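Local atomic coordinates of endo-alpha-mannosidase (Bacteroides thetaiotaomicron, PDB entry 4ACY), a protein that catalyses, as a family 99 glycoside hydrolase, the cleavage of alpha-mannosidic linkages within mannose-containing glycan chains, probably in N-glycan processing. Residues A250-G253 / T259-N262; A261-M266 / P279-G284. All blocks are in the same frame, centred on the assembly; numbering follows the deposited sequence.

Contact 1. Residues A250-G253 / T259-N262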
loop_
_atom_site.group_PDB
_atom_site.type_symbol
_atom_site.label_atom_id
_atom_site.label_comp_id
_atom_site.label_asym_id
_atom_site.label_seq_id
_atom_site.Cartn_x
_atom_site.Cartn_y
_atom_site.Cartn_z
ATOM N N ALA A 250 3.601 8.513 -1.124
ATOM C CA ALA A 250 3.074 9.013 -2.394
ATOM C C ALA A 250 3.464 10.459 -2.640
ATOM O O ALA A 250 3.324 10.950 -3.761
ATOM C CB ALA A 250 1.582 8.887 -2.429
ATOM N N ALA A 251 3.898 11.151 -1.583
ATOM C CA ALA A 251 4.233 12.577 -1.703
ATOM C C ALA A 251 5.686 12.731 -2.140
ATOM O O ALA A 251 6.610 12.326 -1.421
ATOM C CB ALA A 251 3.993 13.290 -0.407
ATOM N N THR A 252 5.876 13.293 -3.338
ATOM C CA THR A 252 7.215 13.447 -3.900
ATOM C C THR A 252 8.073 14.250 -2.927
ATOM O O THR A 252 7.642 15.293 -2.425
ATOM C CB THR A 252 7.198 14.128 -5.287
ATOM O OG1 THR A 252 6.413 15.319 -5.217
ATOM C CG2 THR A 252 6.598 13.205 -6.323
ATOM N N GLY A 253 9.259 13.722 -2.629
ATOM C CA GLY A 253 10.236 14.413 -1.788
ATOM C C GLY A 253 10.025 14.263 -0.298
ATOM O O GLY A 253 10.835 14.751 0.483
ATOM N N THR A 259 11.560 10.478 -3.852
ATOM C CA THR A 259 11.874 11.551 -4.777
ATOM C C THR A 259 12.165 10.896 -6.139
ATOM O O THR A 259 13.195 10.235 -6.285
ATOM C CB THR A 259 13.118 12.311 -4.291
ATOM O OG1 THR A 259 12.904 12.802 -2.953
ATOM C CG2 THR A 259 13.435 13.447 -5.219
ATOM N N PRO A 260 11.248 11.049 -7.121
ATOM C CA PRO A 260 11.381 10.295 -8.383
ATOM C C PRO A 260 12.676 10.521 -9.165
ATOM O O PRO A 260 13.114 9.627 -9.897
ATOM C CB PRO A 260 10.163 10.745 -9.190
ATOM C CG PRO A 260 9.118 10.992 -8.124
ATOM C CD PRO A 260 9.890 11.620 -6.972
ATOM N N ALA A 261 13.287 11.691 -8.994
ATOM C CA ALA A 261 14.577 11.982 -9.628
ATOM C C ALA A 261 15.647 10.961 -9.269
ATOM O O ALA A 261 16.614 10.792 -10.018
ATOM C CB ALA A 261 15.052 13.385 -9.256
ATOM N N ASN A 262 15.480 10.281 -8.133
ATOM C CA ASN A 262 16.461 9.300 -7.670
ATOM C C ASN A 262 16.174 7.873 -8.129
ATOM O O ASN A 262 16.974 6.976 -7.880
ATOM C CB ASN A 262 16.586 9.327 -6.146
ATOM C CG ASN A 262 17.070 10.671 -5.635
ATOM O OD1 ASN A 262 17.951 11.279 -6.239
ATOM N ND2 ASN A 262 16.480 11.154 -4.536
#
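The two backbones come together at Gly253 and Thr259, whose CA atoms lie 4.5 Å apart, and no hydrogen bond runs between 250-253 and 259-262. Across the pair the touching is by packing alone. The hydroxyl OG1 of Thr259 sits 3.3 Å from CA of Gly253, while the amide N of Gly253 is farther from the same OG1, at 3.8 Å, and does not bond to it. The polar partner of that hydroxyl is the carbonyl of Thr255, among the five residues that separate the two segments. With chi1 at -57°, OG1 lies beside the Thr259 backbone N, where it reaches Gly253, and CG2 stands anti to that N. Gly253 itself has a positive phi of 83°, a conformation that a residue without a side chain adopts easily.

The whole contact belongs to the loop that follows strand 244-246, the sixth of the eight parallel strands of a TIM barrel, and precedes helix 263-272. Across this loop Thr252 and Pro260 meet methyl against ring, their side chains crossing at about a right angle. CG2 of Thr252 lies 3.7 Å from Pro260 CD and 3.8 Å from Pro260 CG; the methyl comes up to the CD-CG bond and does not lie over the ring. CB of Thr252 is next, 4.0 Å from Pro260 CD. Both side chains also rest on helix 305-316, Thr252 on Met310 and Pro260 on Ala313. Pro260 sits at the second position of a beta turn closed by the bond from Asn262 N to Thr259 O, 2.9 Å long. At the other segment, the hydroxyl of Tyr306 bonds both Ala250 O and Thr252 N, and Arg299 NH2 donates to Thr252 O.

Contact 2. Residues A261-M266 / P279-G284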
loop_
_atom_site.group_PDB
_atom_site.type_symbol
_atom_site.label_atom_id
_atom_site.label_comp_id
_atom_site.label_asym_id
_atom_site.label_seq_id
_atom_site.Cartn_x
_atom_site.Cartn_y
_atom_site.Cartn_z
ATOM N N ALA A 261 13.287 11.691 -8.994
ATOM C CA ALA A 261 14.577 11.982 -9.628
ATOM C C ALA A 261 15.647 10.961 -9.269
ATOM O O ALA A 261 16.614 10.792 -10.018
ATOM C CB ALA A 261 15.052 13.385 -9.256
ATOM N N ASN A 262 15.480 10.281 -8.133
ATOM C CA ASN A 262 16.461 9.300 -7.670
ATOM C C ASN A 262 16.174 7.873 -8.129
ATOM O O ASN A 262 16.974 6.976 -7.880
ATOM C CB ASN A 262 16.586 9.327 -6.146
ATOM C CG ASN A 262 17.070 10.671 -5.635
ATOM O OD1 ASN A 262 17.951 11.279 -6.239
ATOM N ND2 ASN A 262 16.480 11.154 -4.536
ATOM N N TRP A 263 15.041 7.674 -8.791
ATOM C CA TRP A 263 14.598 6.326 -9.149
ATOM C C TRP A 263 15.480 5.583 -10.163
ATOM O O TRP A 263 15.746 4.395 -9.988
ATOM C CB TRP A 263 13.126 6.325 -9.555
ATOM C CG TRP A 263 12.203 6.565 -8.376
ATOM C CD1 TRP A 263 12.547 6.594 -7.059
ATOM C CD2 TRP A 263 10.785 6.753 -8.426
ATOM N NE1 TRP A 263 11.433 6.813 -6.279
ATOM C CE2 TRP A 263 10.334 6.904 -7.092
ATOM C CE3 TRP A 263 9.850 6.807 -9.464
ATOM C CZ2 TRP A 263 8.974 7.115 -6.768
ATOM C CZ3 TRP A 263 8.494 7.028 -9.145
ATOM C CH2 TRP A 263 8.078 7.162 -7.805
ATOM N N LYS A 264 15.941 6.263 -11.209
ATOM C CA LYS A 264 16.893 5.630 -12.141
ATOM C C LYS A 264 18.152 5.104 -11.433
ATOM O O LYS A 264 18.570 3.958 -11.645
ATOM C CB LYS A 264 17.259 6.577 -13.290
ATOM C CG LYS A 264 16.152 6.724 -14.306
ATOM C CD LYS A 264 16.616 7.535 -15.518
ATOM C CE LYS A 264 15.508 7.629 -16.554
ATOM N NZ LYS A 264 15.958 8.318 -17.797
ATOM N N SER A 265 18.733 5.934 -10.575
ATOM C CA SER A 265 19.921 5.553 -9.799
ATOM C C SER A 265 19.644 4.385 -8.831
ATOM O O SER A 265 20.469 3.493 -8.658
ATOM C CB SER A 265 20.483 6.788 -9.084
ATOM O OG SER A 265 21.526 6.450 -8.187
HETATM N N MSE A 266 18.472 4.381 -8.206
HETATM C CA MSE A 266 18.128 3.304 -7.285
HETATM C C MSE A 266 17.943 1.981 -8.024
HETATM O O MSE A 266 18.370 0.921 -7.538
HETATM C CB MSE A 266 16.904 3.683 -6.449
HETATM C CG MSE A 266 17.237 4.750 -5.419
HETATM SE SE MSE A 266 15.677 5.689 -4.728
HETATM C CE MSE A 266 14.895 4.213 -3.751
ATOM N N PRO A 279 9.373 0.922 -6.962
ATOM C CA PRO A 279 8.964 2.288 -6.632
ATOM C C PRO A 279 7.482 2.308 -6.281
ATOM O O PRO A 279 6.721 1.443 -6.746
ATOM C CB PRO A 279 9.197 3.062 -7.931
ATOM C CG PRO A 279 9.184 1.999 -9.022
ATOM C CD PRO A 279 9.778 0.780 -8.371
ATOM N N SER A 280 7.091 3.274 -5.453
ATOM C CA SER A 280 5.688 3.492 -5.148
ATOM C C SER A 280 5.206 4.806 -5.738
ATOM O O SER A 280 5.817 5.858 -5.525
ATOM C CB SER A 280 5.436 3.460 -3.636
ATOM O OG SER A 280 5.906 2.248 -3.061
ATOM N N VAL A 281 4.126 4.708 -6.511
ATOM C CA VAL A 281 3.521 5.852 -7.200
ATOM C C VAL A 281 2.154 6.157 -6.632
ATOM O O VAL A 281 1.372 5.241 -6.351
ATOM C CB VAL A 281 3.375 5.550 -8.725
ATOM C CG1 VAL A 281 2.665 6.690 -9.466
ATOM C CG2 VAL A 281 4.755 5.272 -9.324
ATOM N N GLY A 282 1.855 7.448 -6.475
ATOM C CA GLY A 282 0.543 7.877 -6.015
ATOM C C GLY A 282 -0.012 9.066 -6.793
ATOM O O GLY A 282 0.743 9.773 -7.464
ATOM N N PRO A 283 -1.327 9.312 -6.673
ATOM C CA PRO A 283 -1.993 10.351 -7.488
ATOM C C PRO A 283 -1.988 11.739 -6.846
ATOM O O PRO A 283 -2.392 12.727 -7.482
ATOM C CB PRO A 283 -3.425 9.818 -7.619
ATOM C CG PRO A 283 -3.649 9.060 -6.371
ATOM C CD PRO A 283 -2.306 8.419 -6.027
ATOM N N GLY A 284 -1.534 11.799 -5.592
ATOM C CA GLY A 284 -1.497 13.032 -4.814
ATOM C C GLY A 284 -1.282 12.683 -3.354
ATOM O O GLY A 284 -1.017 11.523 -3.013
#
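Pro279 CB lies over the six-membered ring of Trp263, 3.9 Å from its centroid and 5° off the ring normal, a CH-pi contact centred on the face. Farther along the indole, CH2 of Trp263 is 4.1 Å from Val281 CG2 and 3.5 Å from Ser280 O, both approaching obliquely. With chi1 at -71°, CG stands anti to the Trp263 carbonyl carbon, and the ring extends from helix 263-272 to strand 276-281. These are consecutive elements of the beta-alpha-beta unit that starts at strand 244-246.

Around this first shell, Phe277 meets the indole edge to face, and Met310 and Ala314 of helix 305-316 touch both Trp263 and Val281. Trp263 NE1 bonds the carbonyl of Ala257, tying the ring to the preceding loop. With an alanine here in place of Trp263, the ring face under Pro279 CB would be lost, and the Ala257 carbonyl would probably be left without its indole donor. Since no hydrogen bond crosses these two segments, their attraction is chiefly dispersion and CH-pi.

Contacts 1 and 2 have centres about 5 Å apart and share Ala261 and Asn262, where the loop after strand 244-246 runs on towards helix 263-272. They also meet directly: Ala250 CB is 3.7 Å from Gly284 O and 3.9 Å from Gly282 CA. Ala257, the partner of the Trp263 indole N-H, belongs to the five residues bridged by contact 1, so the buried ring of contact 2 is joined to that surface loop. Met310 packs against Thr252, Trp263 and Val281, touching both contacts. Both contacts lie around the C-terminal ends of barrel strands, the end that carries the active site in TIM-barrel enzymes.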